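Local structure of R.Pab1 family restriction endonuclease (Campylobacter coli, 7CFA) at residues Y144-N148 against I210-M214; I82-F86 against I203-I208; H47-I53 against L170-V176; N107-E112 against I220-R226. The protein probably acts as a sequence-specific restriction DNA glycosylase of the R.PabI family, excising a base from its recognition site and so leading to cleavage of foreign DNA. The protein carries 2 engineered substitutions. All coordinates share one frame; numbering follows the deposited sequence.

Interaction 1: residues Y144-N148 against I210-M214; sequences YQFNN and IFLEM
The end of strand 130-145, where the large antiparallel sheet of the R.PabI-type fold runs out into a loop, meets helix 208-219 through Y144 and F146, which pack against I210, E213 and M214. The hub is the F146 ring, held between two groups. Over the centre of one face sits the methyl CG2 of I210, a CH-pi contact with the carbon 3.6 Å from the ring centroid and only 10° off the normal. The opposite face is met, also over its centre, by the edge atom CD2 of Y144 from the same segment. With CG of F146 anti to its carbonyl carbon (chi1 -63°), the ring reaches across to the helix, where CE2 comes 3.2 Å from the carbonyl O of I210 and CZ lies 4.2 Å from CB of M214. The aliphatic base of E213 borders the same ring at its edge.

Further along the E213 side chain comes the polar part, where the Y144 ring and the carboxylate stand with their planes 75° apart. On the loop side, F151 packs on both F146 and I210, while N148, poorly ordered, bonds through OD1 to E150 N and lays its CB 3.8 Å from CD1 of I210. Y144 also packs on N131 of the second subunit. The phenol hydroxyl, Y144 OH, donates to E213 OE1 at 2.7 Å, approaching from well above the carboxylate plane.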
# COMPACT_ATOMS: atom_id res chain seq x y z
N TYR A 144 12.04 7.93 -13.61
CA TYR A 144 12.58 8.30 -14.91
C TYR A 144 12.25 9.76 -15.18
O TYR A 144 11.08 10.15 -15.17
CB TYR A 144 12.02 7.41 -16.02
CG TYR A 144 12.59 7.76 -17.38
CD1 TYR A 144 13.85 7.32 -17.76
CD2 TYR A 144 11.86 8.53 -18.28
CE1 TYR A 144 14.37 7.64 -19.00
CE2 TYR A 144 12.38 8.85 -19.52
CZ TYR A 144 13.64 8.40 -19.88
OH TYR A 144 14.15 8.72 -21.11
N GLN A 145 13.28 10.56 -15.41
CA GLN A 145 13.11 11.98 -15.72
C GLN A 145 13.13 12.14 -17.24
O GLN A 145 14.16 11.93 -17.88
CB GLN A 145 14.22 12.81 -15.06
CG GLN A 145 14.16 14.29 -15.40
CD GLN A 145 12.89 14.95 -14.90
OE1 GLN A 145 12.08 15.44 -15.69
NE2 GLN A 145 12.72 14.98 -13.59
N PHE A 146 11.99 12.51 -17.81
CA PHE A 146 11.93 12.76 -19.24
C PHE A 146 12.73 14.01 -19.58
O PHE A 146 13.08 14.82 -18.72
CB PHE A 146 10.47 12.92 -19.69
CG PHE A 146 9.64 11.68 -19.50
CD1 PHE A 146 8.89 11.50 -18.35
CD2 PHE A 146 9.61 10.69 -20.48
CE1 PHE A 146 8.12 10.36 -18.18
CE2 PHE A 146 8.85 9.55 -20.31
CZ PHE A 146 8.10 9.38 -19.16
N ASN A 147 13.05 14.15 -20.87
CA ASN A 147 13.83 15.30 -21.32
C ASN A 147 13.15 16.61 -20.96
O ASN A 147 13.82 17.61 -20.66
CB ASN A 147 14.10 15.22 -22.82
CG ASN A 147 15.08 14.12 -23.18
OD1 ASN A 147 16.00 13.83 -22.42
ND2 ASN A 147 14.88 13.51 -24.34
N ASN A 148 11.82 16.64 -20.97
CA ASN A 148 11.07 17.76 -20.42
C ASN A 148 11.10 17.65 -18.90
O ASN A 148 10.50 16.74 -18.32
CB ASN A 148 9.63 17.74 -20.94
CG ASN A 148 8.91 19.05 -20.70
OD1 ASN A 148 9.06 19.68 -19.66
ND2 ASN A 148 8.12 19.47 -21.68
N ILE A 210 7.48 11.99 -25.08
CA ILE A 210 7.36 11.57 -23.69
C ILE A 210 6.52 10.31 -23.59
O ILE A 210 6.86 9.37 -22.86
CB ILE A 210 6.76 12.71 -22.84
CG1 ILE A 210 7.72 13.90 -22.80
CG2 ILE A 210 6.42 12.22 -21.44
CD1 ILE A 210 7.15 15.12 -22.15
N PHE A 211 5.41 10.26 -24.32
CA PHE A 211 4.55 9.08 -24.28
C PHE A 211 5.18 7.90 -25.01
O PHE A 211 4.94 6.75 -24.64
CB PHE A 211 3.17 9.43 -24.85
CG PHE A 211 2.47 10.51 -24.07
CD1 PHE A 211 2.71 11.85 -24.37
CD2 PHE A 211 1.61 10.20 -23.03
CE1 PHE A 211 2.09 12.85 -23.65
CE2 PHE A 211 0.99 11.20 -22.31
CZ PHE A 211 1.23 12.53 -22.62
N LEU A 212 6.01 8.17 -26.03
CA LEU A 212 6.74 7.09 -26.68
C LEU A 212 7.78 6.48 -25.75
O LEU A 212 7.94 5.25 -25.70
CB LEU A 212 7.41 7.59 -27.96
CG LEU A 212 6.49 7.81 -29.17
CD1 LEU A 212 7.26 8.45 -30.31
CD2 LEU A 212 5.88 6.49 -29.61
N GLU A 213 8.52 7.32 -25.01
CA GLU A 213 9.47 6.79 -24.04
C GLU A 213 8.76 6.05 -22.91
O GLU A 213 9.33 5.11 -22.34
CB GLU A 213 10.32 7.93 -23.47
CG GLU A 213 11.27 8.55 -24.49
CD GLU A 213 12.21 9.57 -23.87
OE1 GLU A 213 12.16 9.77 -22.64
OE2 GLU A 213 13.01 10.17 -24.62
N MET A 214 7.54 6.45 -22.58
CA MET A 214 6.79 5.76 -21.54
C MET A 214 6.34 4.38 -22.01
O MET A 214 6.32 3.42 -21.23
CB MET A 214 5.59 6.59 -21.10
CG MET A 214 5.02 6.21 -19.75
SD MET A 214 3.53 7.14 -19.39
CE MET A 214 4.00 8.76 -19.98

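Interaction 2: residues I82-F86 against I203-I208; sequences IIFQF and ISRNNI
Helix 79-88 packs on the connection from strand 198-203 to helix 208-219: F86 and I82, one turn apart on the helix, press against I203 and I208, which flank the turn. The tight part of the contact is apolar. CD1 of I208 lies over one face of the F86 ring in a CH-pi contact, 3.9 Å from the centroid and displaced toward the rim near CG. CG1 of I208 is anti to the backbone N (chi1 -177°), which carries the end of the chain out to that ring. The far end of F86 wedges against the strand terminus: CE2 meets the methyl CG2 of I203 at 3.6 Å, and CE1 reaches CA of S204 at the same distance. I82 closes the flank, its CD1 3.7 Å from CD1 of I203, the two side chains crossing nearly at right angles. F211 covers I82 and I203, and F6 meets the F86 ring edge-to-face.

Between S204 and I208 the contact thins out. R205 and N206 are exposed, and R205 turns its guanidinium away from the helix. The turn is held instead by its own polar groups: N207 OD1 accepts from S204 N at 2.8 Å, N207 ND2 donates to E202 O, and the backbone N of N207 bonds to S204 O. Back on the buried side, the rim atom CZ of F86 comes 3.2 Å from the carbonyl O of I203, which lies at the ring edge, near its plane.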
# COMPACT_ATOMS: atom_id res chain seq x y z
N ILE A 82 -3.28 7.22 -27.16
CA ILE A 82 -2.62 8.48 -27.49
C ILE A 82 -1.60 8.26 -28.60
O ILE A 82 -1.55 9.02 -29.58
CB ILE A 82 -1.96 9.08 -26.23
CG1 ILE A 82 -3.03 9.54 -25.24
CG2 ILE A 82 -1.04 10.24 -26.61
CD1 ILE A 82 -2.50 9.76 -23.84
N ILE A 83 -0.78 7.22 -28.48
CA ILE A 83 0.22 6.93 -29.49
C ILE A 83 -0.43 6.55 -30.81
O ILE A 83 0.07 6.90 -31.89
CB ILE A 83 1.18 5.83 -28.98
CG1 ILE A 83 1.96 6.35 -27.77
CG2 ILE A 83 2.12 5.37 -30.08
CD1 ILE A 83 2.90 5.34 -27.16
N PHE A 84 -1.57 5.85 -30.76
CA PHE A 84 -2.26 5.46 -31.99
C PHE A 84 -2.75 6.69 -32.75
O PHE A 84 -2.60 6.76 -33.98
CB PHE A 84 -3.43 4.54 -31.65
CG PHE A 84 -4.30 4.21 -32.84
CD1 PHE A 84 -3.95 3.20 -33.71
CD2 PHE A 84 -5.47 4.92 -33.07
CE1 PHE A 84 -4.75 2.89 -34.80
CE2 PHE A 84 -6.27 4.62 -34.16
CZ PHE A 84 -5.91 3.61 -35.03
N GLN A 85 -3.34 7.66 -32.05
CA GLN A 85 -3.89 8.83 -32.72
C GLN A 85 -2.79 9.69 -33.33
O GLN A 85 -2.96 10.23 -34.43
CB GLN A 85 -4.75 9.64 -31.75
CG GLN A 85 -6.00 8.93 -31.27
CD GLN A 85 -6.90 9.82 -30.44
OE1 GLN A 85 -7.16 10.97 -30.80
NE2 GLN A 85 -7.38 9.29 -29.31
N PHE A 86 -1.67 9.84 -32.63
CA PHE A 86 -0.58 10.64 -33.17
C PHE A 86 0.14 9.92 -34.30
O PHE A 86 0.71 10.57 -35.18
CB PHE A 86 0.40 11.02 -32.06
CG PHE A 86 -0.02 12.23 -31.29
CD1 PHE A 86 0.44 13.49 -31.64
CD2 PHE A 86 -0.90 12.12 -30.22
CE1 PHE A 86 0.05 14.61 -30.93
CE2 PHE A 86 -1.30 13.23 -29.51
CZ PHE A 86 -0.82 14.48 -29.87
N ILE A 203 -1.40 17.49 -25.29
CA ILE A 203 -0.46 16.58 -25.92
C ILE A 203 -0.36 16.96 -27.39
O ILE A 203 -1.38 17.05 -28.09
CB ILE A 203 -0.91 15.11 -25.77
CG1 ILE A 203 -1.20 14.80 -24.31
CG2 ILE A 203 0.14 14.17 -26.33
CD1 ILE A 203 -1.82 13.43 -24.09
N SER A 204 0.86 17.20 -27.86
CA SER A 204 1.07 17.63 -29.24
C SER A 204 2.43 17.12 -29.70
O SER A 204 3.10 16.35 -29.00
CB SER A 204 0.96 19.15 -29.36
OG SER A 204 2.06 19.79 -28.74
N ARG A 205 2.84 17.57 -30.89
CA ARG A 205 4.14 17.20 -31.43
C ARG A 205 5.29 17.61 -30.53
O ARG A 205 6.37 17.01 -30.60
CB ARG A 205 4.32 17.83 -32.82
CG ARG A 205 4.22 19.35 -32.81
CD ARG A 205 4.43 19.93 -34.20
NE ARG A 205 4.28 21.38 -34.20
CZ ARG A 205 4.42 22.14 -35.28
NH1 ARG A 205 4.72 21.58 -36.45
NH2 ARG A 205 4.27 23.45 -35.20
N ASN A 206 5.09 18.62 -29.68
CA ASN A 206 6.16 19.11 -28.82
C ASN A 206 6.43 18.21 -27.62
O ASN A 206 7.48 18.36 -26.98
CB ASN A 206 5.84 20.53 -28.33
CG ASN A 206 5.72 21.52 -29.47
OD1 ASN A 206 6.38 21.40 -30.49
ND2 ASN A 206 4.86 22.52 -29.29
N ASN A 207 5.53 17.29 -27.29
CA ASN A 207 5.74 16.44 -26.13
C ASN A 207 5.29 15.00 -26.36
O ASN A 207 5.14 14.24 -25.39
CB ASN A 207 5.02 17.01 -24.89
CG ASN A 207 3.52 17.14 -25.08
OD1 ASN A 207 2.94 16.59 -26.02
ND2 ASN A 207 2.88 17.87 -24.18
N ILE A 208 5.05 14.60 -27.61
CA ILE A 208 4.56 13.25 -27.87
C ILE A 208 5.63 12.21 -27.55
O ILE A 208 5.30 11.09 -27.14
CB ILE A 208 4.07 13.12 -29.33
CG1 ILE A 208 3.48 11.73 -29.59
CG2 ILE A 208 5.19 13.42 -30.31
CD1 ILE A 208 2.34 11.37 -28.65

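Interaction 3: residues H47-I53 against L170-V176; sequences HYVEWQI and LYFCFPV
Strands 47-51 and 166-175 run antiparallel, the axes of these segments approaching to 4.4 Å with 159° between their directions, with V49-F174 and W51-F172 as hydrogen-bonded pairs and E50-C173 as a non-hydrogen-bonded pair. V49 N to F174 O is short and nearly straight (2.7 Å), whereas the return bond from F174 N to V49 O is weak. V176 N, just past the strand, adds a bond to H47 O.

The face bearing V49, W51, F172 and F174 is apolar. A chi1 of 51° brings the F174 ring back alongside V49, whose CB it meets with a face, 4.0 Å from the centroid. CE3 of W51 comes to the edge of F172, 3.7 Å from CD2. M214 of helix 208-219 packs on I53 and F172.

At the H47 end, P175 CG sits over the Y48 ring in a CH-pi contact. Y171 lies alongside Q52, its CE2 3.6 Å from Q52 CB. On the face of E50 and C173, E50 CG lies 4.0 Å from C173 SG. The pairing thus separates an apolar face, covered at the F172 end by helix 208-219, from one where a buried carboxylate, that of E50, is held by salt bridges to R22 and K24 of strand 21-27.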
# COMPACT_ATOMS: atom_id res chain seq x y z
N HIS A 47 2.52 21.40 -6.41
CA HIS A 47 1.41 20.47 -6.61
C HIS A 47 1.57 19.73 -7.93
O HIS A 47 1.74 20.35 -8.99
CB HIS A 47 0.07 21.21 -6.57
CG HIS A 47 -0.39 21.55 -5.19
ND1 HIS A 47 -0.13 22.76 -4.59
CD2 HIS A 47 -1.11 20.83 -4.29
CE1 HIS A 47 -0.66 22.78 -3.38
NE2 HIS A 47 -1.26 21.62 -3.18
N TYR A 48 1.53 18.41 -7.86
CA TYR A 48 1.70 17.55 -9.02
C TYR A 48 0.46 16.68 -9.22
O TYR A 48 -0.28 16.40 -8.28
CB TYR A 48 2.93 16.64 -8.88
CG TYR A 48 4.23 17.27 -9.31
CD1 TYR A 48 4.79 18.32 -8.60
CD2 TYR A 48 4.91 16.80 -10.43
CE1 TYR A 48 5.99 18.89 -9.00
CE2 TYR A 48 6.10 17.36 -10.84
CZ TYR A 48 6.64 18.41 -10.12
OH TYR A 48 7.83 18.97 -10.52
N VAL A 49 0.25 16.27 -10.47
CA VAL A 49 -0.76 15.28 -10.80
C VAL A 49 -0.10 13.91 -10.80
O VAL A 49 0.96 13.73 -11.40
CB VAL A 49 -1.41 15.57 -12.16
CG1 VAL A 49 -2.39 14.47 -12.54
CG2 VAL A 49 -2.10 16.93 -12.14
N GLU A 50 -0.71 12.95 -10.11
CA GLU A 50 -0.24 11.57 -10.12
C GLU A 50 -1.25 10.73 -10.91
O GLU A 50 -2.41 10.62 -10.51
CB GLU A 50 -0.08 11.02 -8.71
CG GLU A 50 0.76 9.76 -8.64
CD GLU A 50 0.84 9.17 -7.25
OE1 GLU A 50 -0.19 8.70 -6.74
OE2 GLU A 50 1.95 9.19 -6.66
N TRP A 51 -0.79 10.15 -12.01
CA TRP A 51 -1.66 9.45 -12.96
C TRP A 51 -1.15 8.02 -13.12
O TRP A 51 -0.13 7.79 -13.78
CB TRP A 51 -1.70 10.18 -14.30
CG TRP A 51 -2.62 9.60 -15.34
CD1 TRP A 51 -3.47 8.55 -15.20
CD2 TRP A 51 -2.76 10.06 -16.69
NE1 TRP A 51 -4.14 8.32 -16.38
CE2 TRP A 51 -3.72 9.23 -17.31
CE3 TRP A 51 -2.17 11.08 -17.44
CZ2 TRP A 51 -4.09 9.40 -18.64
CZ3 TRP A 51 -2.55 11.25 -18.76
CH2 TRP A 51 -3.50 10.41 -19.35
N GLN A 52 -1.86 7.05 -12.52
CA GLN A 52 -1.55 5.64 -12.71
C GLN A 52 -2.09 5.22 -14.08
O GLN A 52 -3.18 4.66 -14.21
CB GLN A 52 -2.13 4.79 -11.59
CG GLN A 52 -1.71 3.33 -11.65
CD GLN A 52 -2.28 2.50 -10.52
OE1 GLN A 52 -3.10 2.98 -9.73
NE2 GLN A 52 -1.86 1.24 -10.43
N ILE A 53 -1.30 5.50 -15.10
CA ILE A 53 -1.75 5.38 -16.48
C ILE A 53 -1.56 3.95 -16.97
O ILE A 53 -0.59 3.27 -16.60
CB ILE A 53 -1.00 6.39 -17.37
CG1 ILE A 53 -1.56 6.39 -18.80
CG2 ILE A 53 0.49 6.10 -17.37
CD1 ILE A 53 -0.93 7.43 -19.69
N LEU A 170 3.35 1.80 -12.57
CA LEU A 170 3.89 3.02 -13.16
C LEU A 170 2.93 4.18 -12.93
O LEU A 170 1.72 4.05 -13.14
CB LEU A 170 4.13 2.82 -14.66
CG LEU A 170 4.92 3.90 -15.42
CD1 LEU A 170 5.73 3.27 -16.54
CD2 LEU A 170 3.99 4.96 -15.99
N TYR A 171 3.48 5.30 -12.48
CA TYR A 171 2.71 6.52 -12.26
C TYR A 171 3.30 7.63 -13.11
O TYR A 171 4.52 7.81 -13.16
CB TYR A 171 2.72 6.92 -10.78
CG TYR A 171 2.01 5.93 -9.88
CD1 TYR A 171 2.68 4.83 -9.37
CD2 TYR A 171 0.67 6.10 -9.55
CE1 TYR A 171 2.04 3.92 -8.55
CE2 TYR A 171 0.02 5.20 -8.74
CZ TYR A 171 0.70 4.11 -8.24
OH TYR A 171 0.06 3.20 -7.43
N PHE A 172 2.43 8.36 -13.80
CA PHE A 172 2.82 9.47 -14.66
C PHE A 172 2.54 10.77 -13.92
O PHE A 172 1.40 11.02 -13.51
CB PHE A 172 2.06 9.40 -15.99
CG PHE A 172 2.47 10.46 -16.98
CD1 PHE A 172 3.80 10.78 -17.16
CD2 PHE A 172 1.51 11.10 -17.75
CE1 PHE A 172 4.17 11.74 -18.08
CE2 PHE A 172 1.88 12.06 -18.67
CZ PHE A 172 3.21 12.38 -18.84
N CYS A 173 3.57 11.60 -13.75
CA CYS A 173 3.49 12.77 -12.90
C CYS A 173 3.93 14.03 -13.64
O CYS A 173 4.84 13.99 -14.48
CB CYS A 173 4.33 12.60 -11.63
SG CYS A 173 3.95 11.11 -10.68
N PHE A 174 3.29 15.14 -13.31
CA PHE A 174 3.58 16.44 -13.89
C PHE A 174 2.87 17.51 -13.06
O PHE A 174 1.87 17.23 -12.40
CB PHE A 174 3.13 16.51 -15.36
CG PHE A 174 1.71 16.09 -15.58
CD1 PHE A 174 0.67 17.00 -15.47
CD2 PHE A 174 1.41 14.77 -15.89
CE1 PHE A 174 -0.64 16.60 -15.67
CE2 PHE A 174 0.11 14.37 -16.09
CZ PHE A 174 -0.92 15.29 -15.98
N PRO A 175 3.38 18.75 -13.08
CA PRO A 175 2.79 19.80 -12.25
C PRO A 175 1.36 20.13 -12.66
O PRO A 175 0.99 20.02 -13.83
CB PRO A 175 3.71 21.00 -12.48
CG PRO A 175 5.00 20.41 -12.96
CD PRO A 175 4.61 19.20 -13.75
N VAL A 176 0.56 20.53 -11.67
CA VAL A 176 -0.83 20.89 -11.92
C VAL A 176 -0.93 22.16 -12.76
O VAL A 176 -1.86 22.31 -13.56
CB VAL A 176 -1.59 21.04 -10.59
CG1 VAL A 176 -3.04 21.42 -10.82
CG2 VAL A 176 -1.50 19.75 -9.78

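Interaction 4: residues N107-E112 against I220-R226; sequences NEELIE and ILSNNHR
N223 OD1 is gripped by two nitrogens of R226, NH2 at 3.0 Å and NE at 3.2 Å, side-on and in the guanidinium plane, at the start of helix 223-237. The same guanidinium reaches across to the end of helix 94-106, where NH1 donates to N107 O at 2.8 Å and also to L104 O. Bends at chi2 and chi3 (-139° and -56°) swing the group into place, and CD2 of L110 rests over one of its faces. This is a junction of helix ends: L110 and S222 are both N-caps, and S222 OG accepts from H225 N.

The two segments are tied by two backbone bonds, I111 N to I220 O and E112 N to L221 O, each nearly straight on the carbonyl. N107 makes an Asx turn, with OD1 accepting from E109 N, and its ND2 donates back to E109 O. I111 packs CG2 on L221 CD1 at 3.7 Å, and I155 covers both residues. The second subunit borders this region: A128 N there donates to E109 OE1. E112 OE2 accepts a hydrogen bond from G168 N, and E112 OE1, in a salt bridge with K160, also lies 3.3 Å from S222 CB.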
# COMPACT_ATOMS: atom_id res chain seq x y z
N ASN A 107 16.06 -6.72 -25.79
CA ASN A 107 16.30 -6.48 -24.37
C ASN A 107 16.16 -7.77 -23.56
O ASN A 107 15.28 -8.59 -23.82
CB ASN A 107 15.33 -5.43 -23.83
CG ASN A 107 15.50 -5.21 -22.33
OD1 ASN A 107 16.62 -5.23 -21.82
ND2 ASN A 107 14.40 -5.00 -21.63
N GLU A 108 17.03 -7.92 -22.57
CA GLU A 108 16.98 -9.04 -21.64
C GLU A 108 16.74 -8.64 -20.20
O GLU A 108 16.29 -9.47 -19.41
CB GLU A 108 18.29 -9.85 -21.71
CG GLU A 108 18.49 -10.59 -23.02
CD GLU A 108 19.85 -11.25 -23.11
OE1 GLU A 108 20.84 -10.62 -22.70
OE2 GLU A 108 19.93 -12.40 -23.59
N GLU A 109 17.03 -7.39 -19.82
CA GLU A 109 16.88 -6.93 -18.45
C GLU A 109 15.45 -6.44 -18.23
O GLU A 109 15.03 -5.46 -18.84
CB GLU A 109 17.88 -5.82 -18.14
CG GLU A 109 19.33 -6.21 -18.35
CD GLU A 109 20.29 -5.10 -17.98
OE1 GLU A 109 19.83 -4.00 -17.60
OE2 GLU A 109 21.52 -5.31 -18.08
N LEU A 110 14.72 -7.12 -17.35
CA LEU A 110 13.37 -6.73 -16.99
C LEU A 110 13.35 -6.16 -15.57
O LEU A 110 14.09 -6.61 -14.69
CB LEU A 110 12.41 -7.92 -17.09
CG LEU A 110 12.23 -8.48 -18.49
CD1 LEU A 110 11.35 -9.73 -18.44
CD2 LEU A 110 11.63 -7.44 -19.42
N ILE A 111 12.48 -5.17 -15.37
CA ILE A 111 12.43 -4.46 -14.09
C ILE A 111 12.01 -5.40 -12.97
O ILE A 111 12.61 -5.41 -11.89
CB ILE A 111 11.49 -3.25 -14.20
CG1 ILE A 111 12.13 -2.16 -15.07
CG2 ILE A 111 11.11 -2.71 -12.82
CD1 ILE A 111 11.27 -0.94 -15.26
N GLU A 112 10.97 -6.21 -13.20
CA GLU A 112 10.50 -7.11 -12.15
C GLU A 112 11.48 -8.24 -11.85
O GLU A 112 11.32 -8.92 -10.83
CB GLU A 112 9.13 -7.69 -12.54
CG GLU A 112 8.02 -6.65 -12.53
CD GLU A 112 6.67 -7.21 -12.92
OE1 GLU A 112 6.57 -8.43 -13.17
OE2 GLU A 112 5.70 -6.42 -12.98
N ILE A 220 9.75 -2.89 -20.75
CA ILE A 220 10.81 -3.55 -20.00
C ILE A 220 10.37 -3.88 -18.57
O ILE A 220 11.20 -4.30 -17.76
CB ILE A 220 12.10 -2.71 -19.98
CG1 ILE A 220 11.92 -1.49 -19.07
CG2 ILE A 220 12.46 -2.28 -21.39
CD1 ILE A 220 13.19 -0.71 -18.85
N LEU A 221 9.09 -3.70 -18.26
CA LEU A 221 8.62 -3.96 -16.90
C LEU A 221 8.63 -5.45 -16.60
O LEU A 221 9.12 -5.88 -15.55
CB LEU A 221 7.22 -3.37 -16.71
CG LEU A 221 6.76 -3.14 -15.28
CD1 LEU A 221 7.78 -2.33 -14.50
CD2 LEU A 221 5.41 -2.44 -15.27
N SER A 222 8.10 -6.26 -17.51
CA SER A 222 8.06 -7.70 -17.36
C SER A 222 7.91 -8.33 -18.74
O SER A 222 7.77 -7.63 -19.75
CB SER A 222 6.91 -8.13 -16.44
OG SER A 222 5.66 -7.88 -17.04
N ASN A 223 7.95 -9.66 -18.78
CA ASN A 223 7.75 -10.36 -20.04
C ASN A 223 6.33 -10.19 -20.55
O ASN A 223 6.11 -10.02 -21.76
CB ASN A 223 8.09 -11.84 -19.89
CG ASN A 223 9.55 -12.14 -20.20
OD1 ASN A 223 10.15 -11.51 -21.08
ND2 ASN A 223 10.13 -13.09 -19.48
N ASN A 224 5.34 -10.22 -19.65
CA ASN A 224 3.96 -10.00 -20.07
C ASN A 224 3.78 -8.58 -20.61
O ASN A 224 3.14 -8.39 -21.66
CB ASN A 224 3.00 -10.26 -18.91
CG ASN A 224 2.94 -11.73 -18.53
OD1 ASN A 224 3.28 -12.60 -19.32
ND2 ASN A 224 2.49 -12.00 -17.31
N HIS A 225 4.33 -7.58 -19.93
CA HIS A 225 4.28 -6.22 -20.43
C HIS A 225 5.04 -6.08 -21.74
O HIS A 225 4.60 -5.36 -22.65
CB HIS A 225 4.84 -5.25 -19.39
CG HIS A 225 3.93 -5.01 -18.23
ND1 HIS A 225 2.65 -4.52 -18.37
CD2 HIS A 225 4.12 -5.20 -16.90
CE1 HIS A 225 2.09 -4.41 -17.18
NE2 HIS A 225 2.96 -4.82 -16.27
N ARG A 226 6.18 -6.75 -21.87
CA ARG A 226 6.91 -6.74 -23.13
C ARG A 226 6.05 -7.28 -24.26
O ARG A 226 5.98 -6.68 -25.34
CB ARG A 226 8.20 -7.56 -23.01
CG ARG A 226 9.10 -7.49 -24.23
CD ARG A 226 9.70 -8.84 -24.57
NE ARG A 226 10.44 -9.41 -23.45
CZ ARG A 226 11.75 -9.25 -23.26
NH1 ARG A 226 12.47 -8.53 -24.11
NH2 ARG A 226 12.34 -9.81 -22.21

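In the fold
Interactions 2 and 3 are buried, whereas interactions 1 and 4 are partly exposed; interaction 4 borders the second subunit with several residues, interaction 1 with Y144. Interactions 1 and 3 reach the same sheet: M214 and F211 of helix 208-219 pack on F172, and M214 also meets I53 and L170. F211 then links interaction 1 to interaction 2 by touching I82 and I203, giving a continuous apolar layer from sheet to helix 79-88. Interaction 4 stands apart, its centre about 24 Å from that of interaction 2. Chemistry follows place: strand pairing in 3, almost purely hydrocarbon contact in 2, one tyrosine-carboxylate bond beside a ring in 1, and backbone and guanidinium bonds at the helix ends in 4.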